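3,4-dihydroxy-2-butanone 4-phosphate synthase (PDB 1TKS) converts D-ribulose 5-phosphate into formate and 3,4-dihydroxy-2-butanone 4-phosphate, a step of riboflavin biosynthesis in Candida albicans. Local coordinates at residues C91-G96 with P120-K125. Sequence-based numbering, arbitrary orientation.
Sequences CDFAEG and PQDFIK
F93 pushes the edge of its ring against one face of F123. The contact is edge-to-face: the planes stand at 68° and the centroids lie 5.3 Å apart. CD1 of F93 makes the touch, 3.7 Å from CE2 of F123, above the rim of that ring and not its middle. F93 holds CG anti to its backbone N (chi1 -173°), which brings the ring alongside D122. There CE1 of F93 rests 3.6 Å from CB of D122. The hollow for the F93 edge is thus made by the F123 face and the D122 methylene. SG of C91 meets F123 obliquely, 4.1 Å from CD2, as a sulfur-aromatic contact.

D92 and I124 point to the sheet face opposite the two rings. OD2 of D92 accepts a hydrogen bond from N of H128. Just past strand 91-93, CB of A94 packs 3.8 Å from CG1 of I124.

The backbones form a short antiparallel two-stranded sheet, away from the annotated substrate and metal sites. The connection between its strands contains helix 103-114, whose S112 touches both F93 and F123. D92 and I124 are the hydrogen-bonded pair, F93 and F123 the non-hydrogen-bonded pair. N of I124 gives an almost straight bond to O of D92 (2.7 Å), and N of D92 bonds back to O of I124. N of A94 donates a hydrogen bond to O of D122 (3.0 Å). A water bonded to N of E95 donates to this same oxygen.

O of D122 is therefore gripped twice, which ties the turn after F93 to the 3-10 segment 120-122. Backbone hydrogen bonds and apolar packing make the join, with no salt bridge between the segments.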
ATOM      1  N   CYS B  91      -0.111  -9.483   7.021  1.00  9.26           N
ATOM      2  CA  CYS B  91      -0.110 -10.910   6.737  1.00  8.66           C
ATOM      3  C   CYS B  91      -0.414 -11.265   5.283  1.00  7.60           C
ATOM      4  O   CYS B  91      -0.945 -10.454   4.517  1.00  8.18           O
ATOM      5  CB  CYS B  91      -1.139 -11.609   7.630  1.00  7.88           C
ATOM      6  SG  CYS B  91      -2.858 -11.177   7.202  1.00 11.10           S
ATOM      7  N   ASP B  92      -0.056 -12.498   4.931  1.00  9.09           N
ATOM      8  CA  ASP B  92      -0.283 -13.090   3.613  1.00  8.66           C
ATOM      9  C   ASP B  92      -0.806 -14.498   3.873  1.00  9.42           C
ATOM     10  O   ASP B  92      -0.325 -15.184   4.778  1.00 10.02           O
ATOM     11  CB  ASP B  92       1.027 -13.245   2.832  1.00  9.53           C
ATOM     12  CG  ASP B  92       1.525 -11.948   2.234  1.00 10.55           C
ATOM     13  OD1 ASP B  92       2.750 -11.849   2.035  1.00 11.76           O
ATOM     14  OD2 ASP B  92       0.707 -11.052   1.955  1.00  9.56           O
ATOM     15  N   PHE B  93      -1.785 -14.932   3.091  1.00  9.12           N
ATOM     16  CA  PHE B  93      -2.297 -16.289   3.236  1.00  9.87           C
ATOM     17  C   PHE B  93      -1.192 -17.130   2.603  1.00 10.51           C
ATOM     18  O   PHE B  93      -0.788 -16.874   1.468  1.00 11.77           O
ATOM     19  CB  PHE B  93      -3.593 -16.464   2.451  1.00 10.62           C
ATOM     20  CG  PHE B  93      -4.277 -17.777   2.689  1.00 12.25           C
ATOM     21  CD1 PHE B  93      -4.778 -18.093   3.947  1.00 11.47           C
ATOM     22  CD2 PHE B  93      -4.444 -18.687   1.652  1.00 13.09           C
ATOM     23  CE1 PHE B  93      -5.443 -19.297   4.169  1.00 13.65           C
ATOM     24  CE2 PHE B  93      -5.110 -19.898   1.862  1.00 13.17           C
ATOM     25  CZ  PHE B  93      -5.609 -20.200   3.125  1.00 11.96           C
ATOM     26  N   ALA B  94      -0.703 -18.124   3.334  1.00 11.33           N
ATOM     27  CA  ALA B  94       0.388 -18.969   2.861  1.00 13.40           C
ATOM     28  C   ALA B  94       0.130 -19.760   1.582  1.00 14.07           C
ATOM     29  O   ALA B  94       0.780 -19.531   0.562  1.00 14.86           O
ATOM     30  CB  ALA B  94       0.812 -19.921   3.971  1.00 14.63           C
ATOM     31  N   GLU B  95      -0.817 -20.689   1.633  1.00 14.57           N
ATOM     32  CA  GLU B  95      -1.105 -21.527   0.475  1.00 14.28           C
ATOM     33  C   GLU B  95      -1.834 -20.828  -0.664  1.00 13.83           C
ATOM     34  O   GLU B  95      -2.962 -20.355  -0.514  1.00 14.85           O
ATOM     35  CB  GLU B  95      -1.876 -22.773   0.917  1.00 16.41           C
ATOM     36  CG  GLU B  95      -2.259 -23.723  -0.208  1.00 18.22           C
ATOM     37  CD  GLU B  95      -2.855 -25.020   0.307  1.00 22.53           C
ATOM     38  OE1 GLU B  95      -2.081 -25.920   0.690  1.00 22.91           O
ATOM     39  OE2 GLU B  95      -4.097 -25.131   0.343  1.00 25.19           O
ATOM     40  N   GLY B  96      -1.175 -20.769  -1.814  1.00 12.61           N
ATOM     41  CA  GLY B  96      -1.782 -20.132  -2.963  1.00 13.25           C
ATOM     42  C   GLY B  96      -1.133 -18.815  -3.333  1.00 13.51           C
ATOM     43  O   GLY B  96      -1.449 -18.254  -4.380  1.00 13.42           O
ATOM     44  N   PRO B 120      -5.110 -19.532  12.394  1.00 15.71           N
ATOM     45  CA  PRO B 120      -3.948 -18.665  12.595  1.00 16.26           C
ATOM     46  C   PRO B 120      -2.715 -19.116  11.817  1.00 15.46           C
ATOM     47  O   PRO B 120      -2.034 -18.300  11.190  1.00 15.06           O
ATOM     48  CB  PRO B 120      -3.726 -18.732  14.106  1.00 16.75           C
ATOM     49  CG  PRO B 120      -5.110 -18.935  14.637  1.00 17.23           C
ATOM     50  CD  PRO B 120      -5.674 -19.960  13.686  1.00 16.01           C
ATOM     51  N   GLN B 121      -2.436 -20.417  11.843  1.00 16.52           N
ATOM     52  CA  GLN B 121      -1.263 -20.958  11.157  1.00 15.27           C
ATOM     53  C   GLN B 121      -1.336 -20.923   9.632  1.00 15.21           C
ATOM     54  O   GLN B 121      -0.361 -21.245   8.956  1.00 15.53           O
ATOM     55  CB  GLN B 121      -0.982 -22.395  11.626  1.00 18.15           C
ATOM     56  CG  GLN B 121      -2.059 -23.429  11.298  1.00 20.08           C
ATOM     57  CD  GLN B 121      -3.171 -23.509  12.339  1.00 22.86           C
ATOM     58  OE1 GLN B 121      -4.005 -24.416  12.299  1.00 25.93           O
ATOM     59  NE2 GLN B 121      -3.187 -22.562  13.272  1.00 20.45           N
ATOM     60  N   ASP B 122      -2.484 -20.523   9.096  1.00 12.75           N
ATOM     61  CA  ASP B 122      -2.666 -20.448   7.652  1.00 12.15           C
ATOM     62  C   ASP B 122      -2.041 -19.177   7.084  1.00 12.37           C
ATOM     63  O   ASP B 122      -1.911 -19.037   5.868  1.00 12.78           O
ATOM     64  CB  ASP B 122      -4.157 -20.466   7.300  1.00 13.10           C
ATOM     65  CG  ASP B 122      -4.840 -21.770   7.681  1.00 15.11           C
ATOM     66  OD1 ASP B 122      -6.086 -21.809   7.631  1.00 15.84           O
ATOM     67  OD2 ASP B 122      -4.138 -22.747   8.025  1.00 16.66           O
ATOM     68  N   PHE B 123      -1.651 -18.252   7.958  1.00 12.01           N
ATOM     69  CA  PHE B 123      -1.072 -16.994   7.495  1.00 11.95           C
ATOM     70  C   PHE B 123       0.390 -16.771   7.849  1.00 12.81           C
ATOM     71  O   PHE B 123       0.888 -17.245   8.875  1.00 13.97           O
ATOM     72  CB  PHE B 123      -1.891 -15.807   8.016  1.00 12.13           C
ATOM     73  CG  PHE B 123      -3.343 -15.855   7.629  1.00 12.55           C
ATOM     74  CD1 PHE B 123      -4.242 -16.638   8.349  1.00 13.70           C
ATOM     75  CD2 PHE B 123      -3.809 -15.134   6.535  1.00 11.47           C
ATOM     76  CE1 PHE B 123      -5.586 -16.702   7.984  1.00 12.69           C
ATOM     77  CE2 PHE B 123      -5.151 -15.191   6.163  1.00 11.90           C
ATOM     78  CZ  PHE B 123      -6.043 -15.977   6.888  1.00 12.89           C
ATOM     79  N   ILE B 124       1.069 -16.043   6.969  1.00 13.63           N
ATOM     80  CA  ILE B 124       2.467 -15.684   7.147  1.00 13.25           C
ATOM     81  C   ILE B 124       2.484 -14.229   7.581  1.00 12.77           C
ATOM     82  O   ILE B 124       1.779 -13.392   7.011  1.00 11.49           O
ATOM     83  CB  ILE B 124       3.262 -15.810   5.829  1.00 15.72           C
ATOM     84  CG1 ILE B 124       3.233 -17.258   5.338  1.00 16.02           C
ATOM     85  CG2 ILE B 124       4.703 -15.359   6.041  1.00 16.09           C
ATOM     86  CD1 ILE B 124       3.766 -17.435   3.935  1.00 17.73           C
ATOM     87  N   LYS B 125       3.284 -13.940   8.599  1.00 10.99           N
ATOM     88  CA  LYS B 125       3.409 -12.592   9.139  1.00 12.00           C
ATOM     89  C   LYS B 125       4.895 -12.261   9.276  1.00 11.43           C
ATOM     90  O   LYS B 125       5.677 -13.080   9.758  1.00 12.45           O
ATOM     91  CB  LYS B 125       2.720 -12.526  10.506  1.00 12.90           C
ATOM     92  CG  LYS B 125       1.221 -12.812  10.437  1.00 13.94           C
ATOM     93  CD  LYS B 125       0.599 -13.013  11.810  1.00 18.93           C
ATOM     94  CE  LYS B 125       1.115 -14.274  12.486  1.00 19.98           C
ATOM     95  NZ  LYS B 125       0.338 -14.586  13.717  1.00 23.39           N
TER
HETATM   96  O   HOH W   1      -2.345 -21.314   4.139  1.00 13.37           O